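Local coordinates for mortality factor 4-like protein 1 (Homo sapiens, PDB 2F5K) that binds lysine-methylated histone H3 through its chromo domain, a small beta barrel, and so probably takes part in gene regulation on chromatin, at residues E25-L30 / V74-D79; P19-Q24 / V52-H57. One frame throughout, in Å; residues are numbered along the deposited sequence.

Contact 1 of 2, residues E25-L30 / V74-D79; sequences EGERVL and VLKYVD
Leu30 and Leu75 join the first and last strands of the chromo-domain barrel through a pair of backbone bonds, Leu30 N to Leu75 O at 2.9 Å and Leu75 N to Leu30 O at 2.8 Å, both nearly straight at the hydrogen. They form an antiparallel hydrogen-bonded pair with both side chains on the face covered by Asn81 of helix 79-98. The pairing is short: the strand segments run at 117° to each other and soon part. Just past the strand, in an inverse gamma turn, Tyr77 packs on both neighbours of Val29. Leu30 CD2 rests 3.6 Å from Tyr77 CD1, while Arg28 lies across a face of the same ring. With CG anti to the backbone N (chi1 171°) and the chain extended as far as NE, Arg28 brings CD over the ring centre, 4.0 Å from the centroid, and its guanidinium stacks at 21° to the ring plane. Glu39, on the neighbouring strand 37-48, forms a salt bridge with Arg28 NE and so holds the group from outside the stack. Where the strands separate, a water bridges them, donating to Glu27 OE2 and Arg28 O and accepting from Tyr77 N. Glu27 OE2 also meets Lys76 NZ at 3.1 Å in a salt bridge, the two side chains crossing at about a right angle; Gln24 N bonds to OE1, and with both oxygens held the carboxylate is probably kept from turning. This setting is likely to favour ionised Glu27, so that charge and a bound water continue the junction where direct backbone pairing stops.

Contact 2 of 2, residues P19-Q24 / V52-H57; sequences PKPKFQ and VKYFIH
In the beta barrel of the chromo domain, the N-terminal loop 19-24 folds over strand 51-58, and Tyr54 is the residue on which it settles. The backbone N-H of Phe23 donates to Tyr54 OH at 3.0 Å with an angle of 165° at the hydrogen. Glu71 OE1 is a second hydrogen-bond partner of that hydroxyl and also takes the N-H of Lys22, so one carboxylate ties the loop and the tyrosine together. The rings of Phe23 and Tyr54 make a T-shaped pair, planes at 90° and centroids 5.5 Å apart, with the edge of Phe23 turned to the face of Tyr54. Phe23 CG lies anti to its carbonyl carbon (chi1 -53°), which carries the ring across the tyrosine while CB comes obliquely onto that ring, 3.6 Å from Tyr54 CE2. Beyond the tyrosine, the ring of Phe23 also touches Val29 and Val74 and makes a cation-pi contact with Lys76. A phenylalanine in place of Tyr54 would probably keep much of the ring packing but leave the Phe23 N-H without its acceptor and Glu71 without one of its partners. Nearer the N terminus, Pro21 CB presses on Val52 CG1 at 3.5 Å.

In the fold
From the N terminus, the chain passes first through loop 19-24, which contact 2 lays on strand 51-58, closing a loop that takes in strands 28-32 and 37-48. It then enters 25-30, whose partner 74-79 comes only after strands 51-58 and 67-70, so contact 1 closes a longer loop and brings the last strand beside the first. Their segments alternate along the sequence, and the two closures cross. Their centres lie about 10 Å apart, and the ring of Phe23 bridges the two. Together they tie the N-terminal loop and the outermost strand 74-76 to the same antiparallel sheet, at the point where helix 79-98 begins.

Contact 1 of 2, residues E25-L30 / V74-D79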
loop_
_atom_site.group_PDB
_atom_site.type_symbol
_atom_site.label_atom_id
_atom_site.label_comp_id
_atom_site.label_asym_id
_atom_site.label_seq_id
_atom_site.Cartn_x
_atom_site.Cartn_y
_atom_site.Cartn_z
ATOM N N GLU A 25 9.430 4.717 -8.886
ATOM C CA GLU A 25 10.360 4.645 -7.775
ATOM C C GLU A 25 10.377 6.001 -7.116
ATOM O O GLU A 25 10.514 7.020 -7.786
ATOM C CB GLU A 25 11.756 4.271 -8.254
ATOM C CG GLU A 25 11.795 2.905 -8.911
ATOM C CD GLU A 25 13.200 2.430 -9.263
ATOM O OE1 GLU A 25 14.176 3.218 -9.115
ATOM O OE2 GLU A 25 13.311 1.251 -9.688
ATOM N N GLY A 26 10.208 6.003 -5.805
ATOM C CA GLY A 26 10.184 7.242 -5.059
ATOM C C GLY A 26 8.773 7.687 -4.714
ATOM O O GLY A 26 8.575 8.372 -3.726
ATOM N N GLU A 27 7.790 7.261 -5.503
ATOM C CA GLU A 27 6.418 7.731 -5.313
ATOM C C GLU A 27 5.839 7.428 -3.945
ATOM O O GLU A 27 5.797 6.283 -3.527
ATOM C CB GLU A 27 5.478 7.188 -6.393
ATOM C CG GLU A 27 4.099 7.808 -6.352
ATOM C CD GLU A 27 3.236 7.322 -7.486
ATOM O OE1 GLU A 27 3.741 6.579 -8.332
ATOM O OE2 GLU A 27 2.061 7.684 -7.539
ATOM N N ARG A 28 5.403 8.469 -3.248
ATOM C CA ARG A 28 4.703 8.278 -2.013
ATOM C C ARG A 28 3.370 7.623 -2.399
ATOM O O ARG A 28 2.723 8.055 -3.353
ATOM C CB ARG A 28 4.486 9.619 -1.327
ATOM C CG ARG A 28 3.582 9.585 -0.130
ATOM C CD ARG A 28 3.492 10.957 0.540
ATOM N NE ARG A 28 3.078 10.927 1.937
ATOM C CZ ARG A 28 2.784 12.022 2.635
ATOM N NH1 ARG A 28 2.873 13.206 2.044
ATOM N NH2 ARG A 28 2.403 11.949 3.915
ATOM N N VAL A 29 2.958 6.604 -1.645
ATOM C CA VAL A 29 1.793 5.801 -2.008
ATOM C C VAL A 29 1.017 5.294 -0.815
ATOM O O VAL A 29 1.401 5.445 0.338
ATOM C CB VAL A 29 2.241 4.563 -2.875
ATOM C CG1 VAL A 29 1.219 3.457 -2.846
ATOM C CG2 VAL A 29 2.594 4.963 -4.327
ATOM N N LEU A 30 -0.114 4.690 -1.087
ATOM C CA LEU A 30 -0.854 4.087 -0.005
ATOM C C LEU A 30 -0.811 2.649 -0.353
ATOM O O LEU A 30 -1.072 2.275 -1.490
ATOM C CB LEU A 30 -2.281 4.583 0.058
ATOM C CG LEU A 30 -2.428 6.061 0.427
ATOM C CD1 LEU A 30 -3.901 6.467 0.255
ATOM C CD2 LEU A 30 -2.006 6.250 1.849
ATOM N N VAL A 74 -1.428 -1.488 -4.331
ATOM C CA VAL A 74 -0.929 -0.139 -4.249
ATOM C C VAL A 74 -1.955 0.874 -4.759
ATOM O O VAL A 74 -2.547 0.681 -5.809
ATOM C CB VAL A 74 0.367 -0.005 -5.029
ATOM C CG1 VAL A 74 0.966 1.365 -4.821
ATOM C CG2 VAL A 74 1.350 -1.099 -4.583
ATOM N N LEU A 75 -2.175 1.939 -4.003
ATOM C CA LEU A 75 -3.129 2.967 -4.420
ATOM C C LEU A 75 -2.415 4.293 -4.429
ATOM O O LEU A 75 -1.476 4.531 -3.643
ATOM C CB LEU A 75 -4.326 3.053 -3.482
ATOM C CG LEU A 75 -5.365 1.917 -3.488
ATOM C CD1 LEU A 75 -6.388 2.131 -2.408
ATOM C CD2 LEU A 75 -6.036 1.945 -4.846
ATOM N N LYS A 76 -2.857 5.137 -5.351
ATOM C CA LYS A 76 -2.360 6.478 -5.515
ATOM C C LYS A 76 -2.627 7.298 -4.250
ATOM O O LYS A 76 -3.639 7.113 -3.583
ATOM C CB LYS A 76 -3.059 7.089 -6.718
ATOM C CG LYS A 76 -2.119 7.679 -7.715
ATOM C CD LYS A 76 -1.365 6.627 -8.491
ATOM C CE LYS A 76 -0.271 7.260 -9.317
ATOM N NZ LYS A 76 0.585 6.204 -9.892
ATOM N N TYR A 77 -1.701 8.186 -3.907
ATOM C CA TYR A 77 -1.843 8.994 -2.706
ATOM C C TYR A 77 -2.690 10.216 -3.038
ATOM O O TYR A 77 -2.157 11.270 -3.315
ATOM C CB TYR A 77 -0.454 9.423 -2.180
ATOM C CG TYR A 77 -0.469 9.900 -0.728
ATOM C CD1 TYR A 77 -0.237 9.019 0.313
ATOM C CD2 TYR A 77 -0.727 11.232 -0.416
ATOM C CE1 TYR A 77 -0.253 9.454 1.629
ATOM C CE2 TYR A 77 -0.748 11.684 0.899
ATOM C CZ TYR A 77 -0.523 10.794 1.909
ATOM O OH TYR A 77 -0.573 11.234 3.214
ATOM N N VAL A 78 -4.008 10.056 -3.004
ATOM C CA VAL A 78 -4.940 11.118 -3.336
ATOM C C VAL A 78 -6.133 11.128 -2.409
ATOM O O VAL A 78 -6.409 10.126 -1.698
ATOM C CB VAL A 78 -5.450 11.012 -4.815
ATOM C CG1 VAL A 78 -4.344 11.302 -5.796
ATOM C CG2 VAL A 78 -6.047 9.670 -5.085
ATOM N N ASP A 79 -6.854 12.263 -2.419
ATOM C CA ASP A 79 -8.011 12.440 -1.525
ATOM C C ASP A 79 -8.966 11.247 -1.466
ATOM O O ASP A 79 -9.358 10.823 -0.389
ATOM C CB ASP A 79 -8.793 13.741 -1.817
ATOM C CG ASP A 79 -8.073 14.990 -1.276
ATOM O OD1 ASP A 79 -7.220 14.837 -0.365
ATOM O OD2 ASP A 79 -8.281 16.158 -1.707
HETATM O O HOH W 1 0.756 8.098 -5.274
#

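Contact 2 of 2, residues P19-Q24 / V52-H57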
loop_
_atom_site.group_PDB
_atom_site.type_symbol
_atom_site.label_atom_id
_atom_site.label_comp_id
_atom_site.label_asym_id
_atom_site.label_seq_id
_atom_site.Cartn_x
_atom_site.Cartn_y
_atom_site.Cartn_z
ATOM N N PRO A 19 4.212 -3.309 -20.232
ATOM C CA PRO A 19 4.465 -1.882 -20.470
ATOM C C PRO A 19 3.752 -0.869 -19.554
ATOM O O PRO A 19 2.549 -0.952 -19.301
ATOM C CB PRO A 19 4.043 -1.717 -21.926
ATOM C CG PRO A 19 4.458 -3.045 -22.549
ATOM C CD PRO A 19 4.390 -4.104 -21.461
ATOM N N LYS A 20 4.545 0.085 -19.069
ATOM C CA LYS A 20 4.098 1.186 -18.217
ATOM C C LYS A 20 3.232 0.792 -17.027
ATOM O O LYS A 20 2.056 0.497 -17.184
ATOM C CB LYS A 20 3.393 2.251 -19.053
ATOM C CG LYS A 20 4.342 3.117 -19.854
ATOM C CD LYS A 20 3.670 3.681 -21.096
ATOM C CE LYS A 20 4.692 4.310 -22.037
ATOM N NZ LYS A 20 4.423 3.936 -23.449
ATOM N N PRO A 21 3.824 0.776 -15.838
ATOM C CA PRO A 21 3.088 0.511 -14.603
ATOM C C PRO A 21 2.556 1.792 -13.955
ATOM O O PRO A 21 2.963 2.898 -14.301
ATOM C CB PRO A 21 4.158 -0.115 -13.723
ATOM C CG PRO A 21 5.380 0.692 -14.074
ATOM C CD PRO A 21 5.260 0.978 -15.570
ATOM N N LYS A 22 1.649 1.604 -13.006
ATOM C CA LYS A 22 0.962 2.682 -12.315
ATOM C C LYS A 22 1.888 3.560 -11.497
ATOM O O LYS A 22 1.721 4.774 -11.449
ATOM C CB LYS A 22 -0.084 2.083 -11.376
ATOM C CG LYS A 22 -1.508 2.120 -11.871
ATOM C CD LYS A 22 -2.483 2.314 -10.720
ATOM C CE LYS A 22 -3.826 1.686 -10.997
ATOM N NZ LYS A 22 -4.674 1.593 -9.770
ATOM N N PHE A 23 2.876 2.952 -10.856
ATOM C CA PHE A 23 3.706 3.700 -9.916
ATOM C C PHE A 23 5.177 3.830 -10.286
ATOM O O PHE A 23 5.671 3.111 -11.150
ATOM C CB PHE A 23 3.527 3.115 -8.527
ATOM C CG PHE A 23 2.093 3.032 -8.109
ATOM C CD1 PHE A 23 1.305 1.958 -8.498
ATOM C CD2 PHE A 23 1.516 4.052 -7.361
ATOM C CE1 PHE A 23 -0.027 1.895 -8.122
ATOM C CE2 PHE A 23 0.190 3.989 -6.970
ATOM C CZ PHE A 23 -0.585 2.920 -7.357
ATOM N N GLN A 24 5.855 4.763 -9.634
ATOM C CA GLN A 24 7.259 5.045 -9.901
ATOM C C GLN A 24 8.137 4.933 -8.666
ATOM O O GLN A 24 7.667 5.059 -7.543
ATOM C CB GLN A 24 7.414 6.458 -10.450
ATOM C CG GLN A 24 6.730 6.690 -11.755
ATOM C CD GLN A 24 6.861 8.115 -12.191
ATOM O OE1 GLN A 24 7.493 8.915 -11.497
ATOM N NE2 GLN A 24 6.268 8.451 -13.343
ATOM N N VAL A 52 3.363 -6.678 -13.041
ATOM C CA VAL A 52 4.249 -5.682 -12.451
ATOM C C VAL A 52 4.198 -5.751 -10.933
ATOM O O VAL A 52 3.124 -5.790 -10.342
ATOM C CB VAL A 52 3.869 -4.276 -12.913
ATOM C CG1 VAL A 52 4.929 -3.277 -12.496
ATOM C CG2 VAL A 52 3.679 -4.247 -14.425
ATOM N N LYS A 53 5.370 -5.777 -10.303
ATOM C CA LYS A 53 5.453 -5.877 -8.854
ATOM C C LYS A 53 6.108 -4.643 -8.260
ATOM O O LYS A 53 6.771 -3.880 -8.950
ATOM C CB LYS A 53 6.251 -7.115 -8.456
ATOM C CG LYS A 53 5.768 -8.413 -9.102
ATOM C CD LYS A 53 6.220 -9.639 -8.301
ATOM C CE LYS A 53 5.502 -10.912 -8.733
ATOM N NZ LYS A 53 5.618 -11.978 -7.696
ATOM N N TYR A 54 5.917 -4.439 -6.968
ATOM C CA TYR A 54 6.537 -3.292 -6.327
ATOM C C TYR A 54 7.161 -3.656 -5.009
ATOM O O TYR A 54 6.556 -4.343 -4.185
ATOM C CB TYR A 54 5.525 -2.179 -6.087
ATOM C CG TYR A 54 4.954 -1.600 -7.346
ATOM C CD1 TYR A 54 3.731 -2.032 -7.830
ATOM C CD2 TYR A 54 5.639 -0.629 -8.053
ATOM C CE1 TYR A 54 3.194 -1.507 -8.964
ATOM C CE2 TYR A 54 5.113 -0.094 -9.197
ATOM C CZ TYR A 54 3.886 -0.533 -9.651
ATOM O OH TYR A 54 3.356 -0.006 -10.805
ATOM N N PHE A 55 8.380 -3.197 -4.805
ATOM C CA PHE A 55 9.010 -3.414 -3.521
ATOM C C PHE A 55 8.669 -2.190 -2.684
ATOM O O PHE A 55 8.859 -1.051 -3.125
ATOM C CB PHE A 55 10.521 -3.620 -3.676
ATOM C CG PHE A 55 11.223 -3.917 -2.385
ATOM C CD1 PHE A 55 10.943 -5.071 -1.678
ATOM C CD2 PHE A 55 12.156 -3.025 -1.869
ATOM C CE1 PHE A 55 11.597 -5.347 -0.459
ATOM C CE2 PHE A 55 12.814 -3.276 -0.655
ATOM C CZ PHE A 55 12.535 -4.438 0.055
ATOM N N ILE A 56 8.143 -2.401 -1.483
ATOM C CA ILE A 56 7.744 -1.239 -0.711
ATOM C C ILE A 56 8.253 -1.102 0.725
ATOM O O ILE A 56 8.385 -2.073 1.488
ATOM C CB ILE A 56 6.207 -1.045 -0.730
ATOM C CG1 ILE A 56 5.588 -1.518 0.562
ATOM C CG2 ILE A 56 5.530 -1.704 -1.955
ATOM C CD1 ILE A 56 4.499 -0.637 1.000
ATOM N N HIS A 57 8.506 0.135 1.095
ATOM C CA HIS A 57 8.853 0.424 2.463
ATOM C C HIS A 57 7.677 1.158 3.068
ATOM O O HIS A 57 7.251 2.194 2.561
ATOM C CB HIS A 57 10.122 1.279 2.562
ATOM C CG HIS A 57 10.264 1.966 3.880
ATOM N ND1 HIS A 57 10.150 3.332 4.022
ATOM C CD2 HIS A 57 10.471 1.475 5.126
ATOM C CE1 HIS A 57 10.290 3.652 5.297
ATOM N NE2 HIS A 57 10.489 2.543 5.988
#